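Phosphoglycolate phosphatase (Thermoplasma acidophilum, PDB 1L6R) catalyses the magnesium-dependent dephosphorylation of 2-phosphoglycolate to glycolate and, less efficiently, releases phosphate from inorganic pyrophosphate. Local coordinates at residues Ala8-Asp13 with Leu39-Leu44; Asn62-Gly67 with Asn159-Met164. The protein carries 1 engineered substitution. All blocks are in the same frame, centred on the assembly; numbering follows the deposited sequence.

Contact 1: Ala8-Asp13 with Leu39-Leu44. With CA (calcium ion), chain C.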
loop_
_atom_site.group_PDB
_atom_site.type_symbol
_atom_site.label_atom_id
_atom_site.label_comp_id
_atom_site.label_asym_id
_atom_site.label_seq_id
_atom_site.Cartn_x
_atom_site.Cartn_y
_atom_site.Cartn_z
ATOM N N ALA A 8 -3.721 -13.371 13.012
ATOM C CA ALA A 8 -4.847 -12.853 12.239
ATOM C C ALA A 8 -5.095 -11.402 12.640
ATOM O O ALA A 8 -5.204 -11.081 13.824
ATOM C CB ALA A 8 -6.104 -13.682 12.484
ATOM N N ALA A 9 -5.164 -10.527 11.639
ATOM C CA ALA A 9 -5.424 -9.106 11.865
ATOM C C ALA A 9 -6.840 -8.878 11.351
ATOM O O ALA A 9 -7.133 -9.114 10.176
ATOM C CB ALA A 9 -4.418 -8.253 11.102
ATOM N N ILE A 10 -7.709 -8.410 12.238
ATOM C CA ILE A 10 -9.118 -8.242 11.917
ATOM C C ILE A 10 -9.668 -6.827 12.040
ATOM O O ILE A 10 -9.420 -6.143 13.034
ATOM C CB ILE A 10 -9.963 -9.150 12.846
ATOM C CG1 ILE A 10 -9.407 -10.578 12.838
ATOM C CG2 ILE A 10 -11.423 -9.131 12.421
ATOM C CD1 ILE A 10 -10.091 -11.508 13.826
ATOM N N ASP A 11 -10.432 -6.423 11.023
ATOM C CA ASP A 11 -11.110 -5.125 10.960
ATOM C C ASP A 11 -12.296 -5.219 11.926
ATOM O O ASP A 11 -13.261 -5.954 11.681
ATOM C CB ASP A 11 -11.575 -4.912 9.519
ATOM C CG ASP A 11 -12.532 -3.767 9.359
ATOM O OD1 ASP A 11 -12.688 -2.931 10.273
ATOM O OD2 ASP A 11 -13.132 -3.727 8.272
ATOM N N VAL A 12 -12.221 -4.478 13.022
ATOM C CA VAL A 12 -13.264 -4.519 14.042
ATOM C C VAL A 12 -14.651 -4.129 13.556
ATOM O O VAL A 12 -15.603 -4.913 13.639
ATOM C CB VAL A 12 -12.905 -3.587 15.233
ATOM C CG1 VAL A 12 -14.074 -3.481 16.211
ATOM C CG2 VAL A 12 -11.673 -4.118 15.956
ATOM N N ASP A 13 -14.764 -2.926 13.023
ATOM C CA ASP A 13 -16.054 -2.439 12.581
ATOM C C ASP A 13 -16.594 -3.131 11.348
ATOM O O ASP A 13 -17.807 -3.283 11.192
ATOM C CB ASP A 13 -15.949 -0.943 12.386
ATOM C CG ASP A 13 -15.287 -0.286 13.566
ATOM O OD1 ASP A 13 -14.059 -0.050 13.526
ATOM O OD2 ASP A 13 -15.995 -0.045 14.562
ATOM N N LEU A 39 -3.501 -19.224 18.074
ATOM C CA LEU A 39 -3.513 -18.087 17.158
ATOM C C LEU A 39 -3.334 -16.763 17.888
ATOM O O LEU A 39 -3.887 -16.569 18.971
ATOM C CB LEU A 39 -4.840 -18.045 16.390
ATOM C CG LEU A 39 -5.031 -16.904 15.381
ATOM C CD1 LEU A 39 -4.099 -17.098 14.192
ATOM C CD2 LEU A 39 -6.474 -16.869 14.911
ATOM N N THR A 40 -2.539 -15.867 17.307
ATOM C CA THR A 40 -2.369 -14.535 17.877
ATOM C C THR A 40 -3.337 -13.662 17.086
ATOM O O THR A 40 -3.359 -13.704 15.851
ATOM C CB THR A 40 -0.946 -13.978 17.686
ATOM O OG1 THR A 40 -0.021 -14.767 18.450
ATOM C CG2 THR A 40 -0.877 -12.522 18.154
ATOM N N VAL A 41 -4.156 -12.894 17.792
ATOM C CA VAL A 41 -5.119 -12.026 17.135
ATOM C C VAL A 41 -4.835 -10.560 17.422
ATOM O O VAL A 41 -4.514 -10.187 18.552
ATOM C CB VAL A 41 -6.562 -12.358 17.591
ATOM C CG1 VAL A 41 -7.553 -11.357 17.006
ATOM C CG2 VAL A 41 -6.921 -13.774 17.136
ATOM N N SER A 42 -4.931 -9.734 16.378
ATOM C CA SER A 42 -4.745 -8.290 16.505
ATOM C C SER A 42 -5.997 -7.638 15.930
ATOM O O SER A 42 -6.512 -8.083 14.901
ATOM C CB SER A 42 -3.522 -7.817 15.711
ATOM O OG SER A 42 -3.407 -6.391 15.736
ATOM N N LEU A 43 -6.498 -6.605 16.604
ATOM C CA LEU A 43 -7.679 -5.885 16.137
ATOM C C LEU A 43 -7.254 -4.560 15.527
ATOM O O LEU A 43 -6.380 -3.877 16.061
ATOM C CB LEU A 43 -8.645 -5.596 17.293
ATOM C CG LEU A 43 -9.212 -6.795 18.048
ATOM C CD1 LEU A 43 -10.266 -6.307 19.048
ATOM C CD2 LEU A 43 -9.824 -7.775 17.074
ATOM N N LEU A 44 -7.882 -4.217 14.406
ATOM C CA LEU A 44 -7.615 -2.970 13.692
ATOM C C LEU A 44 -8.910 -2.175 13.663
ATOM O O LEU A 44 -9.950 -2.698 13.266
ATOM C CB LEU A 44 -7.180 -3.257 12.254
ATOM C CG LEU A 44 -6.072 -4.293 12.061
ATOM C CD1 LEU A 44 -5.740 -4.428 10.582
ATOM C CD2 LEU A 44 -4.849 -3.862 12.835
HETATM CA CA CA C . -13.484 -2.248 6.429
HETATM O O HOH W 1 -12.653 -0.708 8.438
HETATM O O HOH W 2 -15.409 -0.754 6.965
#
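Ala8-Asp11 and Thr40-Leu44 run as parallel strands, their axes 4.7 Å apart and 26° off parallel. They are central neighbours in the Rossmann-like sheet of the HAD superfamily, joined by a crossover through helix 25-36. Five backbone bonds zip the pair: Thr40 O, Ser42 O and Leu44 O accept from Ala8 N, Ile10 N and Val12 N, while Ala8 O and Ile10 O take Ser42 N and Leu44 N. The last rung, Val12 N to Leu44 O at 2.9 Å, is almost straight (176°) and lies where the strand gives way to a helix.

Ala8, Ile10, Val41 and Leu43 share one face. There Ile10 CD1 meets Val41 CG1 at 4.1 Å. Val12 CG2 presses on Leu43 CB at 3.6 Å. On the other face Leu44 CD1, in one of two conformers, nears Ala9 CB under helix 154-164.

Asp11, the nucleophile and N-cap residue, ends the strand on this second face. CG anti to its N (chi1 168°) turns OD1 onto Gly14 N, which donates to it. Asp11 OD2 binds a calcium ion, at 2.4 Å, where the enzyme holds magnesium. Asp177, Asn180 and Asp181 share this ion, as does water 1 at 2.7 Å.

Contact 2: Asn62-Gly67 with Asn159-Met164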
loop_
_atom_site.group_PDB
_atom_site.type_symbol
_atom_site.label_atom_id
_atom_site.label_comp_id
_atom_site.label_asym_id
_atom_site.label_seq_id
_atom_site.Cartn_x
_atom_site.Cartn_y
_atom_site.Cartn_z
ATOM N N ASN A 62 -5.183 -11.397 22.472
ATOM C CA ASN A 62 -3.806 -11.636 22.902
ATOM C C ASN A 62 -2.689 -10.919 22.156
ATOM O O ASN A 62 -1.523 -11.015 22.540
ATOM C CB ASN A 62 -3.524 -13.155 22.969
ATOM C CG ASN A 62 -3.636 -13.849 21.622
ATOM O OD1 ASN A 62 -3.625 -15.081 21.546
ATOM N ND2 ASN A 62 -3.737 -13.073 20.556
ATOM N N GLY A 63 -3.033 -10.189 21.101
ATOM C CA GLY A 63 -2.013 -9.455 20.372
ATOM C C GLY A 63 -2.216 -7.963 20.509
ATOM O O GLY A 63 -3.120 -7.515 21.219
ATOM N N PRO A 64 -1.383 -7.156 19.848
ATOM C CA PRO A 64 -1.529 -5.700 19.933
ATOM C C PRO A 64 -2.827 -5.293 19.247
ATOM O O PRO A 64 -3.358 -6.034 18.415
ATOM C CB PRO A 64 -0.311 -5.177 19.153
ATOM C CG PRO A 64 0.674 -6.321 19.199
ATOM C CD PRO A 64 -0.219 -7.522 19.024
ATOM N N VAL A 65 -3.355 -4.131 19.611
ATOM C CA VAL A 65 -4.551 -3.638 18.947
ATOM C C VAL A 65 -4.231 -2.236 18.453
ATOM O O VAL A 65 -3.430 -1.504 19.063
ATOM C CB VAL A 65 -5.811 -3.633 19.869
ATOM C CG1 VAL A 65 -6.129 -5.061 20.282
ATOM C CG2 VAL A 65 -5.616 -2.733 21.082
ATOM N N PHE A 66 -4.816 -1.884 17.314
ATOM C CA PHE A 66 -4.597 -0.579 16.712
ATOM C C PHE A 66 -5.866 0.250 16.612
ATOM O O PHE A 66 -6.938 -0.262 16.293
ATOM C CB PHE A 66 -4.054 -0.713 15.280
ATOM C CG PHE A 66 -2.715 -1.371 15.178
ATOM C CD1 PHE A 66 -2.591 -2.756 15.254
ATOM C CD2 PHE A 66 -1.571 -0.601 14.958
ATOM C CE1 PHE A 66 -1.336 -3.359 15.106
ATOM C CE2 PHE A 66 -0.317 -1.200 14.810
ATOM C CZ PHE A 66 -0.208 -2.579 14.884
ATOM N N GLY A 67 -5.723 1.543 16.881
ATOM C CA GLY A 67 -6.828 2.470 16.729
ATOM C C GLY A 67 -6.433 3.425 15.610
ATOM O O GLY A 67 -5.349 3.298 15.020
ATOM N N ASN A 159 2.161 -4.539 8.495
ATOM C CA ASN A 159 3.605 -4.654 8.351
ATOM C C ASN A 159 4.268 -4.529 9.717
ATOM O O ASN A 159 5.271 -5.190 9.987
ATOM C CB ASN A 159 4.148 -3.586 7.403
ATOM C CG ASN A 159 4.016 -3.988 5.957
ATOM O OD1 ASN A 159 4.323 -5.120 5.592
ATOM N ND2 ASN A 159 3.565 -3.066 5.125
ATOM N N LYS A 160 3.710 -3.688 10.583
ATOM C CA LYS A 160 4.266 -3.515 11.923
ATOM C C LYS A 160 4.130 -4.820 12.716
ATOM O O LYS A 160 5.049 -5.217 13.422
ATOM C CB LYS A 160 3.553 -2.368 12.638
ATOM C CG LYS A 160 4.058 -2.116 14.042
ATOM C CD LYS A 160 3.762 -0.695 14.464
ATOM C CE LYS A 160 4.591 0.297 13.652
ATOM N NZ LYS A 160 6.051 0.084 13.857
ATOM N N LEU A 161 2.983 -5.485 12.603
ATOM C CA LEU A 161 2.784 -6.761 13.295
ATOM C C LEU A 161 3.771 -7.806 12.764
ATOM O O LEU A 161 4.338 -8.593 13.532
ATOM C CB LEU A 161 1.344 -7.244 13.090
ATOM C CG LEU A 161 0.264 -6.455 13.842
ATOM C CD1 LEU A 161 -1.096 -6.802 13.285
ATOM C CD2 LEU A 161 0.327 -6.777 15.332
ATOM N N LYS A 162 3.974 -7.807 11.450
ATOM C CA LYS A 162 4.897 -8.745 10.819
ATOM C C LYS A 162 6.277 -8.585 11.437
ATOM O O LYS A 162 6.928 -9.574 11.778
ATOM C CB LYS A 162 4.955 -8.494 9.310
ATOM C CG LYS A 162 6.010 -9.316 8.573
ATOM C CD LYS A 162 5.841 -9.188 7.068
ATOM C CE LYS A 162 6.982 -9.840 6.305
ATOM N NZ LYS A 162 8.212 -9.012 6.397
ATOM N N GLU A 163 6.712 -7.337 11.586
ATOM C CA GLU A 163 8.014 -7.029 12.171
ATOM C C GLU A 163 8.079 -7.440 13.641
ATOM O O GLU A 163 9.037 -8.076 14.077
ATOM C CB GLU A 163 8.294 -5.528 12.051
ATOM C CG GLU A 163 9.575 -5.068 12.731
ATOM C CD GLU A 163 9.753 -3.563 12.678
ATOM O OE1 GLU A 163 9.825 -3.010 11.561
ATOM O OE2 GLU A 163 9.818 -2.933 13.754
ATOM N N MET A 164 7.053 -7.068 14.399
ATOM C CA MET A 164 6.977 -7.380 15.822
ATOM C C MET A 164 7.048 -8.871 16.136
ATOM O O MET A 164 7.681 -9.280 17.118
ATOM C CB MET A 164 5.687 -6.789 16.409
ATOM C CG MET A 164 5.684 -5.269 16.474
ATOM S SD MET A 164 4.075 -4.579 16.939
ATOM C CE MET A 164 4.033 -5.024 18.667
#
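Phe66 and Leu161 both set CG anti to their own carbonyl carbon (chi1 -63° and -72°), and this brings the ring and the isobutyl group past each other in opposite directions. The end of Leu161 comes nearer to the strand than its CB direction suggests. Its CG lies 3.7 Å from Phe66 CE1, at the ring edge and near the ring plane. Leu161 CD2 lies in that plane, 3.8 Å from the same CE1. This methyl also meets the proline ring, with Pro64 CD at 3.8 Å, so one methyl touches both cyclic side chains.

The contact lays helix 154-164 over the strand that follows 40-44 in the parallel part of the HAD core sheet. It is apolar, with no hydrogen bond across it. Ser42 and Leu44 of the neighbouring strand also touch Phe66. An alanine in place of Leu161 would probably open a gap between Pro64 and the edge of the Phe66 ring, leaving that edge with less to pack on.

About one helical turn on from Leu161, the chain of Met164 bends at chi3 (72°) and carries its methyl CE to 3.6 Å from Pro64 CG. Lys160 adds its aliphatic part, CD approaching Phe66 CE2 at the ring edge, 4.1 Å away. Its ammonium end forms a cation-pi contact with Phe83.

From the N terminus, strand 7-11 leads through helix 25-36 to strand 40-44, where contact 1 closes a short loop of 25 residues. The chain then passes through helix 49-60 to 62-67, and contact 2 opens. It closes only at helix 154-164, after 91 residues that include the separate three-stranded antiparallel sheet. The two loops are in series and neither nest nor cross. They meet in space because strands 40-44 and 65-67 are neighbours: Leu43 O probably accepts a hydrogen bond from Phe66 N, and Ser42 OG probably hydrogen-bonds to Pro64 O. Contact 1 joins two strands within the core sheet; contact 2 joins the sheet to a covering helix.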